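Local coordinates for protein trans-2-enoyl-CoA reductase (Treponema denticola ATCC 35405, PDB 4GGO) that catalyses the NADH-dependent reduction of the carbon-carbon double bond of trans-2-enoyl-CoA, turning crotonyl-CoA into butyryl-CoA in bacterial fatty acid synthesis, at residues 275-283 against 295-303; 229-237 against 337-345. All blocks are in the same frame, centred on the assembly; numbering follows the deposited sequence.

Interaction 1: residues 275-283 against 295-303; sequences SVNKGLVTR and LASLFKVMK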
ATOM      1  N   SER A 275      10.448   4.316  -0.753  1.00 25.63           N
ATOM      2  CA  SER A 275      10.203   3.551  -1.966  1.00 24.33           C
ATOM      3  C   SER A 275       9.009   4.135  -2.704  1.00 24.30           C
ATOM      4  O   SER A 275       7.880   4.090  -2.211  1.00 20.88           O
ATOM      5  CB  SER A 275       9.953   2.078  -1.641  1.00 23.45           C
ATOM      6  OG  SER A 275       9.761   1.325  -2.828  1.00 24.07           O
ATOM      7  N   VAL A 276       9.263   4.701  -3.878  1.00 20.78           N
ATOM      8  CA  VAL A 276       8.198   5.273  -4.687  1.00 20.32           C
ATOM      9  C   VAL A 276       7.590   4.183  -5.557  1.00 22.05           C
ATOM     10  O   VAL A 276       8.246   3.650  -6.451  1.00 18.39           O
ATOM     11  CB  VAL A 276       8.706   6.421  -5.575  1.00 22.17           C
ATOM     12  CG1 VAL A 276       7.532   7.168  -6.190  1.00 20.98           C
ATOM     13  CG2 VAL A 276       9.573   7.370  -4.763  1.00 21.96           C
ATOM     14  N   ASN A 277       6.334   3.850  -5.279  1.00 18.21           N
ATOM     15  CA  ASN A 277       5.647   2.787  -5.999  1.00 20.57           C
ATOM     16  C   ASN A 277       4.746   3.330  -7.103  1.00 24.21           C
ATOM     17  O   ASN A 277       4.587   4.544  -7.245  1.00 23.67           O
ATOM     18  CB  ASN A 277       4.838   1.927  -5.027  1.00 18.32           C
ATOM     19  CG  ASN A 277       5.709   1.247  -3.983  1.00 26.88           C
ATOM     20  OD1 ASN A 277       6.914   1.496  -3.902  1.00 21.04           O
ATOM     21  ND2 ASN A 277       5.098   0.389  -3.174  1.00 19.22           N
ATOM     22  N   LYS A 278       4.158   2.428  -7.883  1.00 19.89           N
ATOM     23  CA  LYS A 278       3.289   2.830  -8.983  1.00 23.48           C
ATOM     24  C   LYS A 278       1.911   3.245  -8.478  1.00 27.06           C
ATOM     25  O   LYS A 278       1.560   2.998  -7.323  1.00 21.94           O
ATOM     26  CB  LYS A 278       3.149   1.704 -10.010  1.00 20.55           C
ATOM     27  CG  LYS A 278       2.198   0.590  -9.595  1.00 22.22           C
ATOM     28  CD  LYS A 278       2.105  -0.488 -10.665  1.00 26.41           C
ATOM     29  CE  LYS A 278       1.428   0.025 -11.929  1.00 22.67           C
ATOM     30  NZ  LYS A 278      -0.023   0.287 -11.714  1.00 27.40           N
ATOM     31  N   GLY A 279       1.135   3.877  -9.352  1.00 24.03           N
ATOM     32  CA  GLY A 279      -0.212   4.290  -9.011  1.00 28.74           C
ATOM     33  C   GLY A 279      -1.169   3.118  -9.000  1.00 29.29           C
ATOM     34  O   GLY A 279      -1.033   2.182  -9.789  1.00 32.85           O
ATOM     35  N   LEU A 280      -2.142   3.170  -8.099  1.00 21.39           N
ATOM     36  CA  LEU A 280      -3.124   2.102  -7.967  1.00 29.00           C
ATOM     37  C   LEU A 280      -4.423   2.654  -7.400  1.00 27.40           C
ATOM     38  O   LEU A 280      -4.451   3.756  -6.852  1.00 27.10           O
ATOM     39  CB  LEU A 280      -2.601   0.992  -7.050  1.00 29.48           C
ATOM     40  CG  LEU A 280      -2.683   1.245  -5.540  1.00 32.13           C
ATOM     41  CD1 LEU A 280      -2.547  -0.057  -4.770  1.00 37.45           C
ATOM     42  CD2 LEU A 280      -1.629   2.242  -5.077  1.00 39.42           C
ATOM     43  N   VAL A 281      -5.497   1.883  -7.533  1.00 23.34           N
ATOM     44  CA  VAL A 281      -6.782   2.276  -6.976  1.00 33.60           C
ATOM     45  C   VAL A 281      -6.730   2.210  -5.457  1.00 35.25           C
ATOM     46  O   VAL A 281      -6.466   1.154  -4.883  1.00 29.60           O
ATOM     47  CB  VAL A 281      -7.921   1.367  -7.472  1.00 33.09           C
ATOM     48  CG1 VAL A 281      -9.236   1.758  -6.809  1.00 27.61           C
ATOM     49  CG2 VAL A 281      -8.037   1.437  -8.986  1.00 29.20           C
ATOM     50  N   THR A 282      -6.971   3.344  -4.808  1.00 29.89           N
ATOM     51  CA  THR A 282      -7.034   3.380  -3.352  1.00 33.27           C
ATOM     52  C   THR A 282      -8.382   3.914  -2.890  1.00 31.09           C
ATOM     53  O   THR A 282      -9.212   4.322  -3.704  1.00 29.23           O
ATOM     54  CB  THR A 282      -5.909   4.243  -2.742  1.00 33.29           C
ATOM     55  OG1 THR A 282      -6.099   5.615  -3.110  1.00 36.08           O
ATOM     56  CG2 THR A 282      -4.546   3.768  -3.224  1.00 29.99           C
ATOM     57  N   ARG A 283      -8.591   3.909  -1.579  1.00 32.41           N
ATOM     58  CA  ARG A 283      -9.835   4.387  -0.989  1.00 34.44           C
ATOM     59  C   ARG A 283     -10.084   5.859  -1.320  1.00 36.44           C
ATOM     60  O   ARG A 283     -11.229   6.293  -1.441  1.00 35.68           O
ATOM     61  CB  ARG A 283      -9.801   4.189   0.529  1.00 36.10           C
ATOM     62  CG  ARG A 283     -11.084   4.565   1.249  1.00 48.26           C
ATOM     63  CD  ARG A 283     -10.888   4.532   2.757  1.00 49.74           C
ATOM     64  NE  ARG A 283     -12.110   4.865   3.482  1.00 61.25           N
ATOM     65  CZ  ARG A 283     -12.939   3.966   4.002  1.00 70.01           C
ATOM     66  NH1 ARG A 283     -12.678   2.671   3.878  1.00 64.85           N
ATOM     67  NH2 ARG A 283     -14.029   4.360   4.647  1.00 60.39           N
ATOM     68  N   LEU A 295      -5.425   6.631 -13.946  1.00 19.94           N
ATOM     69  CA  LEU A 295      -5.223   5.220 -13.624  1.00 21.28           C
ATOM     70  C   LEU A 295      -5.898   4.296 -14.630  1.00 17.34           C
ATOM     71  O   LEU A 295      -5.310   3.306 -15.057  1.00 17.54           O
ATOM     72  CB  LEU A 295      -5.730   4.908 -12.214  1.00 20.38           C
ATOM     73  CG  LEU A 295      -4.911   5.477 -11.055  1.00 23.01           C
ATOM     74  CD1 LEU A 295      -5.577   5.157  -9.731  1.00 23.89           C
ATOM     75  CD2 LEU A 295      -3.493   4.934 -11.089  1.00 22.07           C
ATOM     76  N   ALA A 296      -7.133   4.620 -14.997  1.00 18.55           N
ATOM     77  CA  ALA A 296      -7.862   3.841 -15.994  1.00 22.38           C
ATOM     78  C   ALA A 296      -7.120   3.846 -17.328  1.00 23.39           C
ATOM     79  O   ALA A 296      -7.060   2.831 -18.024  1.00 19.45           O
ATOM     80  CB  ALA A 296      -9.272   4.383 -16.165  1.00 27.54           C
ATOM     81  N   SER A 297      -6.551   4.995 -17.673  1.00 20.22           N
ATOM     82  CA  SER A 297      -5.773   5.125 -18.895  1.00 21.33           C
ATOM     83  C   SER A 297      -4.429   4.423 -18.751  1.00 20.67           C
ATOM     84  O   SER A 297      -3.944   3.796 -19.692  1.00 18.53           O
ATOM     85  CB  SER A 297      -5.563   6.600 -19.237  1.00 24.21           C
ATOM     86  OG  SER A 297      -6.805   7.278 -19.326  1.00 25.20           O
ATOM     87  N   LEU A 298      -3.835   4.532 -17.566  1.00 16.34           N
ATOM     88  CA  LEU A 298      -2.549   3.907 -17.279  1.00 15.48           C
ATOM     89  C   LEU A 298      -2.659   2.390 -17.350  1.00 17.44           C
ATOM     90  O   LEU A 298      -1.803   1.727 -17.935  1.00 20.69           O
ATOM     91  CB  LEU A 298      -2.040   4.324 -15.896  1.00 15.03           C
ATOM     92  CG  LEU A 298      -0.647   3.824 -15.505  1.00 18.44           C
ATOM     93  CD1 LEU A 298       0.423   4.526 -16.330  1.00 17.54           C
ATOM     94  CD2 LEU A 298      -0.398   4.019 -14.017  1.00 17.42           C
ATOM     95  N   PHE A 299      -3.715   1.847 -16.751  1.00 14.39           N
ATOM     96  CA  PHE A 299      -3.953   0.407 -16.771  1.00 17.99           C
ATOM     97  C   PHE A 299      -4.089  -0.078 -18.212  1.00 22.21           C
ATOM     98  O   PHE A 299      -3.548  -1.119 -18.583  1.00 18.53           O
ATOM     99  CB  PHE A 299      -5.217   0.043 -15.985  1.00 15.39           C
ATOM    100  CG  PHE A 299      -5.120   0.302 -14.502  1.00 17.66           C
ATOM    101  CD1 PHE A 299      -3.912   0.639 -13.912  1.00 21.76           C
ATOM    102  CD2 PHE A 299      -6.243   0.195 -13.698  1.00 23.97           C
ATOM    103  CE1 PHE A 299      -3.829   0.874 -12.549  1.00 16.19           C
ATOM    104  CE2 PHE A 299      -6.166   0.427 -12.336  1.00 28.17           C
ATOM    105  CZ  PHE A 299      -4.956   0.765 -11.762  1.00 24.73           C
ATOM    106  N   LYS A 300      -4.812   0.690 -19.018  1.00 19.96           N
ATOM    107  CA  LYS A 300      -5.029   0.354 -20.419  1.00 18.16           C
ATOM    108  C   LYS A 300      -3.712   0.302 -21.190  1.00 20.27           C
ATOM    109  O   LYS A 300      -3.419  -0.676 -21.878  1.00 22.52           O
ATOM    110  CB  LYS A 300      -5.966   1.374 -21.065  1.00 18.38           C
ATOM    111  CG  LYS A 300      -6.336   1.052 -22.503  1.00 25.41           C
ATOM    112  CD  LYS A 300      -7.148  -0.229 -22.580  1.00 29.41           C
ATOM    113  CE  LYS A 300      -7.773  -0.405 -23.953  1.00 38.56           C
ATOM    114  NZ  LYS A 300      -8.665  -1.598 -24.004  1.00 38.31           N
ATOM    115  N   VAL A 301      -2.924   1.363 -21.064  1.00 16.27           N
ATOM    116  CA  VAL A 301      -1.653   1.470 -21.766  1.00 16.30           C
ATOM    117  C   VAL A 301      -0.657   0.398 -21.325  1.00 19.20           C
ATOM    118  O   VAL A 301      -0.031  -0.261 -22.159  1.00 16.76           O
ATOM    119  CB  VAL A 301      -1.027   2.867 -21.568  1.00 21.95           C
ATOM    120  CG1 VAL A 301       0.385   2.908 -22.121  1.00 23.45           C
ATOM    121  CG2 VAL A 301      -1.894   3.937 -22.225  1.00 19.68           C
ATOM    122  N   MET A 302      -0.518   0.217 -20.015  1.00 15.47           N
ATOM    123  CA  MET A 302       0.488  -0.700 -19.488  1.00 20.94           C
ATOM    124  C   MET A 302       0.143  -2.173 -19.715  1.00 19.39           C
ATOM    125  O   MET A 302       1.035  -3.006 -19.876  1.00 20.18           O
ATOM    126  CB  MET A 302       0.770  -0.410 -18.010  1.00 15.62           C
ATOM    127  CG  MET A 302       1.324   0.990 -17.777  1.00 15.81           C
ATOM    128  SD  MET A 302       1.913   1.292 -16.101  1.00 21.65           S
ATOM    129  CE  MET A 302       3.473   0.410 -16.120  1.00 24.19           C
ATOM    130  N   LYS A 303      -1.147  -2.493 -19.742  1.00 16.76           N
ATOM    131  CA  LYS A 303      -1.570  -3.856 -20.045  1.00 20.22           C
ATOM    132  C   LYS A 303      -1.306  -4.191 -21.511  1.00 28.23           C
ATOM    133  O   LYS A 303      -0.959  -5.325 -21.843  1.00 22.13           O
ATOM    134  CB  LYS A 303      -3.044  -4.073 -19.692  1.00 18.19           C
ATOM    135  CG  LYS A 303      -3.297  -4.240 -18.199  1.00 18.97           C
ATOM    136  CD  LYS A 303      -4.782  -4.354 -17.879  1.00 19.11           C
ATOM    137  CE  LYS A 303      -5.002  -4.551 -16.386  1.00 17.81           C
ATOM    138  NZ  LYS A 303      -6.443  -4.704 -16.041  1.00 31.52           N
TER

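Interaction 2: residues 229-237 against 337-345; sequences TLAYSYIGP and RIRIDDWEL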
ATOM      1  N   THR A 229      14.839  -0.500   6.166  1.00 26.23           N
ATOM      2  CA  THR A 229      13.499   0.006   6.443  1.00 25.22           C
ATOM      3  C   THR A 229      13.000   0.900   5.309  1.00 24.80           C
ATOM      4  O   THR A 229      13.725   1.766   4.817  1.00 27.28           O
ATOM      5  CB  THR A 229      13.401   0.716   7.821  1.00 23.46           C
ATOM      6  OG1 THR A 229      12.041   1.094   8.071  1.00 29.29           O
ATOM      7  CG2 THR A 229      14.290   1.948   7.877  1.00 28.86           C
ATOM      8  N   LEU A 230      11.763   0.666   4.885  1.00 26.08           N
ATOM      9  CA  LEU A 230      11.197   1.379   3.747  1.00 28.06           C
ATOM     10  C   LEU A 230       9.861   2.017   4.095  1.00 23.05           C
ATOM     11  O   LEU A 230       9.085   1.467   4.873  1.00 27.87           O
ATOM     12  CB  LEU A 230      10.993   0.427   2.566  1.00 23.54           C
ATOM     13  CG  LEU A 230      12.146  -0.480   2.139  1.00 32.75           C
ATOM     14  CD1 LEU A 230      11.724  -1.340   0.957  1.00 32.89           C
ATOM     15  CD2 LEU A 230      13.373   0.336   1.791  1.00 32.91           C
ATOM     16  N   ALA A 231       9.603   3.181   3.511  1.00 23.52           N
ATOM     17  CA  ALA A 231       8.288   3.800   3.583  1.00 26.27           C
ATOM     18  C   ALA A 231       7.789   4.023   2.161  1.00 23.38           C
ATOM     19  O   ALA A 231       8.480   4.629   1.341  1.00 21.82           O
ATOM     20  CB  ALA A 231       8.350   5.113   4.345  1.00 22.52           C
ATOM     21  N   TYR A 232       6.597   3.519   1.869  1.00 19.61           N
ATOM     22  CA  TYR A 232       6.048   3.610   0.523  1.00 23.01           C
ATOM     23  C   TYR A 232       5.458   4.987   0.252  1.00 25.74           C
ATOM     24  O   TYR A 232       4.921   5.635   1.152  1.00 23.23           O
ATOM     25  CB  TYR A 232       5.005   2.517   0.296  1.00 22.53           C
ATOM     26  CG  TYR A 232       5.593   1.125   0.313  1.00 22.12           C
ATOM     27  CD1 TYR A 232       6.853   0.880  -0.218  1.00 24.27           C
ATOM     28  CD2 TYR A 232       4.898   0.059   0.868  1.00 17.63           C
ATOM     29  CE1 TYR A 232       7.403  -0.388  -0.206  1.00 23.02           C
ATOM     30  CE2 TYR A 232       5.440  -1.216   0.886  1.00 18.65           C
ATOM     31  CZ  TYR A 232       6.694  -1.433   0.347  1.00 20.95           C
ATOM     32  OH  TYR A 232       7.244  -2.695   0.359  1.00 21.51           O
ATOM     33  N   SER A 233       5.571   5.431  -0.996  1.00 24.83           N
ATOM     34  CA  SER A 233       5.091   6.746  -1.389  1.00 24.20           C
ATOM     35  C   SER A 233       4.736   6.774  -2.871  1.00 21.22           C
ATOM     36  O   SER A 233       4.755   5.744  -3.542  1.00 19.70           O
ATOM     37  CB  SER A 233       6.144   7.810  -1.080  1.00 23.89           C
ATOM     38  OG  SER A 233       5.662   9.103  -1.391  1.00 33.57           O
ATOM     39  N   TYR A 234       4.415   7.959  -3.378  1.00 22.94           N
ATOM     40  CA  TYR A 234       4.004   8.107  -4.769  1.00 21.55           C
ATOM     41  C   TYR A 234       4.367   9.491  -5.289  1.00 23.24           C
ATOM     42  O   TYR A 234       4.270  10.480  -4.566  1.00 24.03           O
ATOM     43  CB  TYR A 234       2.499   7.863  -4.899  1.00 25.65           C
ATOM     44  CG  TYR A 234       1.992   7.820  -6.325  1.00 25.72           C
ATOM     45  CD1 TYR A 234       2.520   6.923  -7.242  1.00 27.12           C
ATOM     46  CD2 TYR A 234       0.971   8.663  -6.743  1.00 27.87           C
ATOM     47  CE1 TYR A 234       2.058   6.878  -8.544  1.00 25.18           C
ATOM     48  CE2 TYR A 234       0.498   8.621  -8.041  1.00 25.28           C
ATOM     49  CZ  TYR A 234       1.042   7.726  -8.936  1.00 25.61           C
ATOM     50  OH  TYR A 234       0.575   7.685 -10.229  1.00 22.94           O
ATOM     51  N   ILE A 235       4.799   9.556  -6.544  1.00 21.49           N
ATOM     52  CA  ILE A 235       5.168  10.824  -7.160  1.00 23.91           C
ATOM     53  C   ILE A 235       4.151  11.211  -8.232  1.00 26.25           C
ATOM     54  O   ILE A 235       3.724  12.364  -8.309  1.00 27.42           O
ATOM     55  CB  ILE A 235       6.595  10.768  -7.746  1.00 31.59           C
ATOM     56  CG1 ILE A 235       7.626  10.785  -6.616  1.00 29.36           C
ATOM     57  CG2 ILE A 235       6.843  11.932  -8.687  1.00 33.52           C
ATOM     58  CD1 ILE A 235       9.059  10.716  -7.093  1.00 27.81           C
ATOM     59  N   GLY A 236       3.759  10.239  -9.049  1.00 27.06           N
ATOM     60  CA  GLY A 236       2.701  10.443 -10.020  1.00 31.42           C
ATOM     61  C   GLY A 236       3.112  11.191 -11.273  1.00 26.99           C
ATOM     62  O   GLY A 236       4.249  11.648 -11.388  1.00 25.18           O
ATOM     63  N   PRO A 237       2.172  11.324 -12.222  1.00 25.26           N
ATOM     64  CA  PRO A 237       2.401  11.976 -13.514  1.00 29.53           C
ATOM     65  C   PRO A 237       2.371  13.496 -13.399  1.00 30.75           C
ATOM     66  O   PRO A 237       2.053  14.034 -12.336  1.00 26.68           O
ATOM     67  CB  PRO A 237       1.208  11.504 -14.343  1.00 24.28           C
ATOM     68  CG  PRO A 237       0.117  11.363 -13.338  1.00 21.11           C
ATOM     69  CD  PRO A 237       0.786  10.838 -12.092  1.00 24.17           C
ATOM     70  N   ARG A 337      16.178   7.596  -3.442  1.00 30.31           N
ATOM     71  CA  ARG A 337      14.889   6.933  -3.304  1.00 24.32           C
ATOM     72  C   ARG A 337      14.843   5.690  -4.183  1.00 29.29           C
ATOM     73  O   ARG A 337      15.340   5.700  -5.310  1.00 26.81           O
ATOM     74  CB  ARG A 337      13.753   7.877  -3.706  1.00 29.21           C
ATOM     75  CG  ARG A 337      13.679   9.159  -2.894  1.00 31.56           C
ATOM     76  CD  ARG A 337      12.644  10.120  -3.465  1.00 30.72           C
ATOM     77  NE  ARG A 337      12.923  10.456  -4.859  1.00 34.20           N
ATOM     78  CZ  ARG A 337      12.523  11.576  -5.454  1.00 38.58           C
ATOM     79  NH1 ARG A 337      11.828  12.478  -4.773  1.00 30.50           N
ATOM     80  NH2 ARG A 337      12.825  11.796  -6.727  1.00 26.84           N
ATOM     81  N   ILE A 338      14.252   4.619  -3.666  1.00 24.45           N
ATOM     82  CA  ILE A 338      13.992   3.438  -4.476  1.00 23.12           C
ATOM     83  C   ILE A 338      12.811   3.733  -5.395  1.00 24.45           C
ATOM     84  O   ILE A 338      11.784   4.241  -4.945  1.00 21.82           O
ATOM     85  CB  ILE A 338      13.681   2.207  -3.606  1.00 27.71           C
ATOM     86  CG1 ILE A 338      14.895   1.837  -2.751  1.00 23.77           C
ATOM     87  CG2 ILE A 338      13.267   1.027  -4.473  1.00 22.65           C
ATOM     88  CD1 ILE A 338      14.668   0.647  -1.844  1.00 27.98           C
ATOM     89  N   ARG A 339      12.963   3.427  -6.680  1.00 21.18           N
ATOM     90  CA  ARG A 339      11.925   3.719  -7.662  1.00 22.42           C
ATOM     91  C   ARG A 339      11.420   2.458  -8.354  1.00 20.04           C
ATOM     92  O   ARG A 339      12.124   1.871  -9.173  1.00 22.18           O
ATOM     93  CB  ARG A 339      12.448   4.698  -8.718  1.00 23.31           C
ATOM     94  CG  ARG A 339      13.004   5.996  -8.157  1.00 25.62           C
ATOM     95  CD  ARG A 339      11.917   6.821  -7.487  1.00 23.25           C
ATOM     96  NE  ARG A 339      10.912   7.286  -8.439  1.00 26.73           N
ATOM     97  CZ  ARG A 339      10.982   8.441  -9.094  1.00 25.34           C
ATOM     98  NH1 ARG A 339      12.013   9.252  -8.903  1.00 21.74           N
ATOM     99  NH2 ARG A 339      10.020   8.787  -9.940  1.00 25.31           N
ATOM    100  N   ILE A 340      10.201   2.042  -8.027  1.00 20.03           N
ATOM    101  CA  ILE A 340       9.553   0.969  -8.774  1.00 18.55           C
ATOM    102  C   ILE A 340       8.335   1.503  -9.518  1.00 22.04           C
ATOM    103  O   ILE A 340       7.491   0.739  -9.989  1.00 21.03           O
ATOM    104  CB  ILE A 340       9.178  -0.239  -7.890  1.00 18.75           C
ATOM    105  CG1 ILE A 340       8.210   0.173  -6.782  1.00 19.99           C
ATOM    106  CG2 ILE A 340      10.432  -0.883  -7.309  1.00 18.45           C
ATOM    107  CD1 ILE A 340       7.732  -0.989  -5.934  1.00 18.46           C
ATOM    108  N   ASP A 341       8.258   2.826  -9.615  1.00 20.09           N
ATOM    109  CA  ASP A 341       7.298   3.479 -10.494  1.00 22.63           C
ATOM    110  C   ASP A 341       7.996   3.798 -11.812  1.00 20.24           C
ATOM    111  O   ASP A 341       7.510   4.599 -12.614  1.00 20.06           O
ATOM    112  CB  ASP A 341       6.763   4.762  -9.854  1.00 23.07           C
ATOM    113  CG  ASP A 341       7.858   5.773  -9.564  1.00 24.52           C
ATOM    114  OD1 ASP A 341       9.034   5.371  -9.442  1.00 25.69           O
ATOM    115  OD2 ASP A 341       7.540   6.975  -9.453  1.00 25.43           O
ATOM    116  N   ASP A 342       9.144   3.163 -12.023  1.00 19.65           N
ATOM    117  CA  ASP A 342       9.974   3.433 -13.193  1.00 21.37           C
ATOM    118  C   ASP A 342       9.312   3.004 -14.502  1.00 20.58           C
ATOM    119  O   ASP A 342       9.522   3.627 -15.539  1.00 26.24           O
ATOM    120  CB  ASP A 342      11.361   2.796 -13.037  1.00 19.98           C
ATOM    121  CG  ASP A 342      11.296   1.324 -12.666  1.00 19.89           C
ATOM    122  OD1 ASP A 342      10.237   0.865 -12.190  1.00 19.84           O
ATOM    123  OD2 ASP A 342      12.315   0.625 -12.844  1.00 19.05           O
ATOM    124  N   TRP A 343       8.507   1.947 -14.452  1.00 18.98           N
ATOM    125  CA  TRP A 343       7.771   1.507 -15.632  1.00 19.66           C
ATOM    126  C   TRP A 343       6.597   2.443 -15.915  1.00 26.06           C
ATOM    127  O   TRP A 343       6.280   2.721 -17.070  1.00 17.16           O
ATOM    128  CB  TRP A 343       7.269   0.071 -15.460  1.00 20.21           C
ATOM    129  CG  TRP A 343       8.364  -0.950 -15.353  1.00 19.31           C
ATOM    130  CD1 TRP A 343       9.709  -0.729 -15.443  1.00 25.03           C
ATOM    131  CD2 TRP A 343       8.203  -2.357 -15.142  1.00 17.45           C
ATOM    132  NE1 TRP A 343      10.396  -1.912 -15.297  1.00 21.62           N
ATOM    133  CE2 TRP A 343       9.493  -2.926 -15.111  1.00 23.87           C
ATOM    134  CE3 TRP A 343       7.093  -3.192 -14.977  1.00 16.65           C
ATOM    135  CZ2 TRP A 343       9.702  -4.291 -14.919  1.00 18.17           C
ATOM    136  CZ3 TRP A 343       7.305  -4.546 -14.786  1.00 18.16           C
ATOM    137  CH2 TRP A 343       8.597  -5.082 -14.760  1.00 16.44           C
ATOM    138  N   GLU A 344       5.954   2.922 -14.854  1.00 17.05           N
ATOM    139  CA  GLU A 344       4.843   3.858 -14.996  1.00 17.39           C
ATOM    140  C   GLU A 344       5.303   5.177 -15.602  1.00 20.95           C
ATOM    141  O   GLU A 344       4.650   5.726 -16.491  1.00 21.17           O
ATOM    142  CB  GLU A 344       4.170   4.122 -13.643  1.00 19.65           C
ATOM    143  CG  GLU A 344       3.219   5.317 -13.661  1.00 18.44           C
ATOM    144  CD  GLU A 344       2.470   5.500 -12.355  1.00 22.51           C
ATOM    145  OE1 GLU A 344       2.578   4.618 -11.481  1.00 20.23           O
ATOM    146  OE2 GLU A 344       1.765   6.522 -12.204  1.00 20.89           O
ATOM    147  N   LEU A 345       6.432   5.684 -15.121  1.00 17.64           N
ATOM    148  CA  LEU A 345       6.904   6.999 -15.535  1.00 20.10           C
ATOM    149  C   LEU A 345       7.856   6.951 -16.726  1.00 23.69           C
ATOM    150  O   LEU A 345       8.531   7.937 -17.024  1.00 25.39           O
ATOM    151  CB  LEU A 345       7.549   7.737 -14.362  1.00 18.01           C
ATOM    152  CG  LEU A 345       6.601   8.096 -13.218  1.00 22.32           C
ATOM    153  CD1 LEU A 345       7.344   8.842 -12.123  1.00 26.55           C
ATOM    154  CD2 LEU A 345       5.425   8.920 -13.733  1.00 23.56           C
TER
HETATM  155  O   HOH W   1       5.187   7.403  -8.652  1.00 24.30           O

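Interaction 1: residues 275-283 against 295-303
The loop that runs on from strand 270-276 passes alongside helix 291-305, with the backbones nearest at L280 and L295, whose CA atoms lie 6.8 Å apart, and no hydrogen bond joins the two segments. L295 reaches out from the helix and sets its two methyls against the loop backbone. Its CD1 sits 3.4 Å from L280 O, and its CD2 is 3.6 Å from G279 C, so the two methyls rest on successive peptide groups, CD2 on G279-L280 and CD1 on L280-V281. G279 has no side chain, and CD2 comes in where one would stand.

One turn on, the ring of F299 turns its rim to the loop. G279 O, the CA of L280 and V281 CG2 all lie at its edge, the last 4.0 Å from F299 CE2, while L295 O stands over one face, offset toward the rim; H308 meets the ring edge-to-face. V281 holds CG1 anti to its N (chi1 177°), which leaves CG2 beside the N and within touch of the phenyl.

K278 curls back on itself, bent at chi3 and chi4, and NZ donates to G279 O at 2.9 Å, nearly in line with the carbonyl. The ammonium group also lies 3.9 Å from F299 CE1, approaching the ring obliquely. This buried lysine is thus held by the carbonyl of the next residue, with a weak hydrogen bond to E309 O besides.

The loop leaves the C-terminal end of a parallel strand, the edge at which Rossmann folds bind their dinucleotide; here L280, V281 and T282 bind NAD(+).

Interaction 2: residues 229-237 against 337-345
At the C-terminal ends of strands in the Rossmann-type sheet, the loop after strand 227-233 carries the substrate-binding Y234 and meets the turn that follows the edge strand 338-339. Y234 OH donates to E344 OE2 at 2.6 Å and meets its syn lone pair. Ring and carboxylate planes stand 41° apart, and OE1 lies at the ring edge. E344 reaches the phenol on an extended chain, with CG anti to its N (chi1 167°). OE2 also shares a hydrogen bond with Y294 OH, and OE1 takes one from G279 N.

I235 supplies the apolar cover: its CD1 lies over one face of the R339 guanidinium, 3.6 Å from NH2 of R339, and over a face of the R337 guanidinium as well. R339 grips D341 side-on, NE to OD1 at 2.9 Å and NH2 to OD2 at 3.1 Å. A water ties this pair to the other segment, accepting from I235 N and donating to D341 OD2. Both arginines also form salt bridges with D333, and R337 has another with E257. Further back, L230 CD2 touches I338 CD1 at 3.9 Å, and L345 CD2 packs against G236 O.

Hydrogen-bonded at both oxygens, the buried E344 carboxylate sits in a setting that would suit an anion; it fixes the direction of the Y234 hydroxyl, while the D341-R339 pair is linked to I235 N through one water.

Strand 270-276 lies between strands 227-233 and 338-339 in the parallel sheet, so interaction 1 begins on the strand that separates the two segments of interaction 2. Their centres are 12 Å apart, but they meet directly: V276 N is 2.8 Å from I338 O, a probable hydrogen bond, and N277 O packs against Y234 CD1 at 3.2 Å. Through its bond with G279, E344 joins the loop leading to the NAD(+)-binding residues 280-282 to the substrate-binding Y234. Interaction 2 therefore probably borders the catalytic pocket, the Y234 side chain being about 4 Å (nearest atoms) from that of Y244, the inferred proton donor, while interaction 1 carries the NAD(+) side.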